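Local coordinates for putative isochorismatase (Bordetella bronchiseptica, PDB 3UAO), which probably hydrolyses the amide of maleamate to maleate and ammonia, a step in the bacterial breakdown of nicotinate (vitamin B3), at residues Thr76-Trp86 against Met217-Lys225. Sequence-based numbering, arbitrary orientation.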
ATOM      1  N   THR A  76      19.100 -13.639  21.890  1.00 25.84           N
ATOM      2  CA  THR A  76      18.373 -13.777  23.153  1.00 26.16           C
ATOM      3  C   THR A  76      16.913 -13.357  22.986  1.00 25.29           C
ATOM      4  O   THR A  76      16.015 -13.927  23.615  1.00 26.16           O
ATOM      5  CB  THR A  76      19.019 -12.941  24.301  1.00 26.44           C
ATOM      6  OG1 THR A  76      20.416 -13.206  24.363  1.00 26.46           O
ATOM      7  CG2 THR A  76      18.397 -13.285  25.645  1.00 26.54           C
ATOM      8  N   VAL A  77      16.674 -12.391  22.107  1.00 24.03           N
ATOM      9  CA  VAL A  77      15.323 -11.930  21.835  1.00 22.74           C
ATOM     10  C   VAL A  77      14.509 -12.922  21.026  1.00 23.40           C
ATOM     11  O   VAL A  77      13.355 -13.192  21.371  1.00 23.49           O
ATOM     12  CB  VAL A  77      15.320 -10.580  21.153  1.00 21.44           C
ATOM     13  CG1 VAL A  77      13.897 -10.162  20.819  1.00 19.90           C
ATOM     14  CG2 VAL A  77      15.968  -9.568  22.076  1.00 20.74           C
ATOM     15  N   LEU A  78      15.120 -13.448  19.959  1.00 23.76           N
ATOM     16  CA  LEU A  78      14.537 -14.470  19.115  1.00 23.92           C
ATOM     17  C   LEU A  78      14.173 -15.735  19.940  1.00 25.47           C
ATOM     18  O   LEU A  78      13.040 -16.237  19.865  1.00 25.78           O
ATOM     19  CB  LEU A  78      15.519 -14.806  17.975  1.00 23.68           C
ATOM     20  CG  LEU A  78      15.067 -15.852  16.969  1.00 22.83           C
ATOM     21  CD1 LEU A  78      13.746 -15.382  16.395  1.00 22.40           C
ATOM     22  CD2 LEU A  78      16.089 -16.125  15.869  1.00 20.35           C
ATOM     23  N   ALA A  79      15.113 -16.229  20.737  1.00 26.31           N
ATOM     24  CA  ALA A  79      14.829 -17.355  21.627  1.00 27.67           C
ATOM     25  C   ALA A  79      13.675 -16.990  22.570  1.00 27.82           C
ATOM     26  O   ALA A  79      12.705 -17.756  22.702  1.00 29.22           O
ATOM     27  CB  ALA A  79      16.091 -17.799  22.411  1.00 27.89           C
ATOM     28  N   ALA A  80      13.731 -15.817  23.183  1.00 27.39           N
ATOM     29  CA  ALA A  80      12.659 -15.421  24.097  1.00 27.66           C
ATOM     30  C   ALA A  80      11.315 -15.290  23.352  1.00 27.45           C
ATOM     31  O   ALA A  80      10.266 -15.679  23.875  1.00 28.00           O
ATOM     32  CB  ALA A  80      13.020 -14.136  24.835  1.00 27.09           C
ATOM     33  N   ALA A  81      11.356 -14.756  22.130  1.00 26.89           N
ATOM     34  CA  ALA A  81      10.174 -14.711  21.248  1.00 26.48           C
ATOM     35  C   ALA A  81       9.612 -16.118  21.038  1.00 27.31           C
ATOM     36  O   ALA A  81       8.413 -16.330  21.140  1.00 26.80           O
ATOM     37  CB  ALA A  81      10.519 -14.083  19.910  1.00 25.01           C
ATOM     38  N   ARG A  82      10.502 -17.068  20.763  1.00 28.35           N
ATOM     39  CA  ARG A  82      10.113 -18.467  20.575  1.00 29.55           C
ATOM     40  C   ARG A  82       9.575 -19.125  21.855  1.00 30.77           C
ATOM     41  O   ARG A  82       8.613 -19.841  21.791  1.00 30.15           O
ATOM     42  CB  ARG A  82      11.287 -19.270  20.008  1.00 29.98           C
ATOM     43  CG  ARG A  82      11.614 -18.886  18.589  1.00 28.01           C
ATOM     44  CD  ARG A  82      12.973 -19.311  18.194  1.00 27.63           C
ATOM     45  NE  ARG A  82      13.191 -19.028  16.786  1.00 25.95           N
ATOM     46  CZ  ARG A  82      14.340 -19.171  16.129  1.00 25.38           C
ATOM     47  NH1 ARG A  82      15.466 -19.573  16.733  1.00 22.58           N
ATOM     48  NH2 ARG A  82      14.349 -18.887  14.830  1.00 27.47           N
ATOM     49  N   GLU A  83      10.179 -18.858  23.011  1.00 32.04           N
ATOM     50  CA  GLU A  83       9.592 -19.332  24.268  1.00 33.58           C
ATOM     51  C   GLU A  83       8.187 -18.742  24.517  1.00 32.94           C
ATOM     52  O   GLU A  83       7.295 -19.418  25.031  1.00 33.54           O
ATOM     53  CB  GLU A  83      10.505 -19.053  25.480  1.00 34.80           C
ATOM     54  CG  GLU A  83       9.979 -19.665  26.838  1.00 37.33           C
ATOM     55  CD  GLU A  83      10.892 -19.363  28.036  1.00 39.56           C
ATOM     56  OE1 GLU A  83      11.866 -20.113  28.243  1.00 43.08           O
ATOM     57  OE2 GLU A  83      10.626 -18.390  28.783  1.00 38.97           O
ATOM     58  N   ARG A  84       7.977 -17.492  24.142  1.00 31.65           N
ATOM     59  CA  ARG A  84       6.713 -16.857  24.440  1.00 31.19           C
ATOM     60  C   ARG A  84       5.631 -17.080  23.380  1.00 30.77           C
ATOM     61  O   ARG A  84       4.489 -16.730  23.591  1.00 31.66           O
ATOM     62  CB  ARG A  84       6.952 -15.385  24.718  1.00 30.84           C
ATOM     63  CG  ARG A  84       7.730 -15.183  26.007  1.00 30.40           C
ATOM     64  CD  ARG A  84       8.335 -13.816  26.090  1.00 29.61           C
ATOM     65  NE  ARG A  84       9.211 -13.667  27.247  1.00 28.86           N
ATOM     66  CZ  ARG A  84       9.563 -12.508  27.803  1.00 29.11           C
ATOM     67  NH1 ARG A  84       9.127 -11.349  27.314  1.00 29.20           N
ATOM     68  NH2 ARG A  84      10.372 -12.507  28.859  1.00 28.59           N
ATOM     69  N   GLY A  85       5.969 -17.715  22.267  1.00 30.04           N
ATOM     70  CA  GLY A  85       4.994 -17.952  21.201  1.00 29.60           C
ATOM     71  C   GLY A  85       4.630 -16.677  20.442  1.00 28.16           C
ATOM     72  O   GLY A  85       3.484 -16.475  20.075  1.00 27.44           O
ATOM     73  N   TRP A  86       5.622 -15.816  20.216  1.00 26.44           N
ATOM     74  CA  TRP A  86       5.396 -14.521  19.603  1.00 24.56           C
ATOM     75  C   TRP A  86       5.481 -14.705  18.117  1.00 23.25           C
ATOM     76  O   TRP A  86       6.349 -15.403  17.650  1.00 24.20           O
ATOM     77  CB  TRP A  86       6.478 -13.513  20.013  1.00 24.29           C
ATOM     78  CG  TRP A  86       6.340 -12.938  21.358  1.00 22.98           C
ATOM     79  CD1 TRP A  86       5.312 -13.097  22.214  1.00 24.28           C
ATOM     80  CD2 TRP A  86       7.251 -12.042  21.984  1.00 23.09           C
ATOM     81  NE1 TRP A  86       5.529 -12.378  23.363  1.00 24.39           N
ATOM     82  CE2 TRP A  86       6.717 -11.719  23.245  1.00 23.98           C
ATOM     83  CE3 TRP A  86       8.490 -11.497  21.612  1.00 22.69           C
ATOM     84  CZ2 TRP A  86       7.371 -10.871  24.139  1.00 25.00           C
ATOM     85  CZ3 TRP A  86       9.138 -10.649  22.497  1.00 23.58           C
ATOM     86  CH2 TRP A  86       8.579 -10.342  23.741  1.00 23.77           C
ATOM     87  N   MET A 217      14.258   0.904  23.891  1.00 19.63           N
ATOM     88  CA  MET A 217      14.917   0.420  25.079  1.00 20.67           C
ATOM     89  C   MET A 217      15.880  -0.733  24.732  1.00 20.77           C
ATOM     90  O   MET A 217      15.810  -1.312  23.642  1.00 20.82           O
ATOM     91  CB  MET A 217      13.852  -0.006  26.111  1.00 22.03           C
ATOM     92  CG  MET A 217      12.859  -1.101  25.669  1.00 22.20           C
ATOM     93  SD  MET A 217      11.465  -1.162  26.846  1.00 25.67           S
ATOM     94  CE  MET A 217      10.503   0.229  26.282  1.00 26.83           C
ATOM     95  N   THR A 218      16.780  -1.052  25.654  1.00 20.97           N
ATOM     96  CA  THR A 218      17.667  -2.207  25.513  1.00 21.34           C
ATOM     97  C   THR A 218      16.868  -3.490  25.711  1.00 22.61           C
ATOM     98  O   THR A 218      15.786  -3.464  26.296  1.00 22.59           O
ATOM     99  CB  THR A 218      18.837  -2.153  26.518  1.00 21.94           C
ATOM    100  OG1 THR A 218      18.329  -2.094  27.854  1.00 20.82           O
ATOM    101  CG2 THR A 218      19.691  -0.934  26.266  1.00 20.54           C
ATOM    102  N   HIS A 219      17.406  -4.604  25.219  1.00 23.83           N
ATOM    103  CA  HIS A 219      16.656  -5.859  25.141  1.00 25.31           C
ATOM    104  C   HIS A 219      16.266  -6.465  26.500  1.00 26.08           C
ATOM    105  O   HIS A 219      15.203  -7.035  26.637  1.00 26.27           O
ATOM    106  CB  HIS A 219      17.417  -6.898  24.303  1.00 25.64           C
ATOM    107  CG  HIS A 219      18.493  -7.607  25.052  1.00 26.17           C
ATOM    108  ND1 HIS A 219      19.726  -7.043  25.288  1.00 29.57           N
ATOM    109  CD2 HIS A 219      18.519  -8.830  25.632  1.00 28.18           C
ATOM    110  CE1 HIS A 219      20.476  -7.900  25.962  1.00 30.11           C
ATOM    111  NE2 HIS A 219      19.765  -8.989  26.187  1.00 29.58           N
ATOM    112  N   ASP A 220      17.118  -6.345  27.495  1.00 27.52           N
ATOM    113  CA  ASP A 220      16.781  -6.849  28.833  1.00 28.95           C
ATOM    114  C   ASP A 220      15.550  -6.121  29.349  1.00 28.95           C
ATOM    115  O   ASP A 220      14.641  -6.721  29.918  1.00 29.50           O
ATOM    116  CB  ASP A 220      17.954  -6.684  29.804  1.00 29.41           C
ATOM    117  CG  ASP A 220      18.496  -5.235  29.861  1.00 29.25           C
ATOM    118  OD1 ASP A 220      18.754  -4.628  28.794  1.00 25.96           O
ATOM    119  OD2 ASP A 220      18.670  -4.723  30.992  1.00 30.73           O
ATOM    120  N   GLU A 221      15.521  -4.829  29.072  1.00 29.05           N
ATOM    121  CA  GLU A 221      14.422  -3.961  29.447  1.00 29.61           C
ATOM    122  C   GLU A 221      13.145  -4.375  28.719  1.00 28.49           C
ATOM    123  O   GLU A 221      12.098  -4.494  29.359  1.00 28.38           O
ATOM    124  CB  GLU A 221      14.773  -2.538  29.067  1.00 29.96           C
ATOM    125  CG  GLU A 221      14.353  -1.468  30.015  1.00 33.38           C
ATOM    126  CD  GLU A 221      15.347  -0.328  29.931  1.00 37.91           C
ATOM    127  OE1 GLU A 221      16.366  -0.362  30.685  1.00 39.05           O
ATOM    128  OE2 GLU A 221      15.144   0.555  29.067  1.00 41.58           O
ATOM    129  N   ALA A 222      13.245  -4.569  27.391  1.00 27.18           N
ATOM    130  CA  ALA A 222      12.106  -4.954  26.544  1.00 26.46           C
ATOM    131  C   ALA A 222      11.497  -6.285  27.016  1.00 26.57           C
ATOM    132  O   ALA A 222      10.317  -6.343  27.325  1.00 26.17           O
ATOM    133  CB  ALA A 222      12.507  -5.038  25.049  1.00 25.64           C
ATOM    134  N   LEU A 223      12.329  -7.316  27.130  1.00 26.57           N
ATOM    135  CA  LEU A 223      11.889  -8.633  27.560  1.00 27.17           C
ATOM    136  C   LEU A 223      11.314  -8.663  28.976  1.00 28.86           C
ATOM    137  O   LEU A 223      10.451  -9.491  29.249  1.00 29.18           O
ATOM    138  CB  LEU A 223      13.029  -9.643  27.452  1.00 27.22           C
ATOM    139  CG  LEU A 223      13.644  -9.854  26.054  1.00 24.69           C
ATOM    140  CD1 LEU A 223      14.918 -10.723  26.188  1.00 25.55           C
ATOM    141  CD2 LEU A 223      12.673 -10.429  25.038  1.00 16.23           C
ATOM    142  N   ALA A 224      11.789  -7.795  29.874  1.00 29.89           N
ATOM    143  CA  ALA A 224      11.178  -7.668  31.208  1.00 31.59           C
ATOM    144  C   ALA A 224       9.807  -6.960  31.142  1.00 32.31           C
ATOM    145  O   ALA A 224       8.920  -7.251  31.962  1.00 33.50           O
ATOM    146  CB  ALA A 224      12.109  -6.927  32.188  1.00 31.37           C
ATOM    147  N   LYS A 225       9.662  -6.058  30.158  1.00 32.08           N
ATOM    148  CA  LYS A 225       8.510  -5.148  29.953  1.00 31.70           C
ATOM    149  C   LYS A 225       8.651  -3.894  30.814  1.00 32.26           C
ATOM    150  O   LYS A 225       9.248  -2.890  30.371  1.00 32.10           O
ATOM    151  CB  LYS A 225       7.137  -5.831  30.155  1.00 31.93           C
ATOM    152  CG  LYS A 225       6.619  -6.657  29.013  1.00 30.60           C
ATOM    153  CD  LYS A 225       7.662  -6.983  27.995  1.00 28.98           C
ATOM    154  CE  LYS A 225       7.380  -8.227  27.210  1.00 28.46           C
ATOM    155  NZ  LYS A 225       8.571  -8.466  26.378  1.00 23.96           N
TER
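Leu223 is the knob of this contact, its branched end set into a hole formed by Thr76, Val77, Ala80 and Arg84 on helix 67-84. The tightest apolar packing is at Ala80, whose CB lies 3.7 Å from Leu223 CD2; the other branch, CD1, turns to the Thr76-Val77 end and stands 4.4 Å from Val77 CG2. With Leu223 CG anti to the carbonyl carbon (chi1 -59°), both methyls reach across to the neighbouring helix. One turn before Leu223, His219 CB meets Val77 CG2 at 3.8 Å, while the imidazole is tethered through ND1 to Asp192. Trp86, just beyond the helix end, brings CH2 to 4.3 Å from Leu223 CD2, a looser touch.

The exposed end is polar. Arg84 runs out extended from CG to NE and offers NH1 and NH2 end-on to the carbonyl oxygen of Leu223, both at 3.0 Å from that O. The oxygen lies in the guanidinium plane, but both bonds are bent (N-H...O 149° for NH1); NH1 uses a lone pair in the carbonyl plane, whereas NH2 comes from above it. Arg84 CD also rests on one face of the Trp86 indole, which probably limits the swing of the arginine. As modelled, Lys225 NZ lies in plane at the edge of that indole, near Arg84 NH1 (two donors, no bond between them) and with a cation-pi partner in Tyr45, but the lysine's position is doubtful.

The helix axes run nearly parallel, 9° apart and 10.9 Å at closest approach. Val77 and Ala81 rest on Leu47 of strand 45-50, Ala222 on Leu188 and Leu190 of strand 186-195, so both helices lie side by side on the parallel sheet, the layered alpha/beta packing of the Rossmann-like isochorismatase fold.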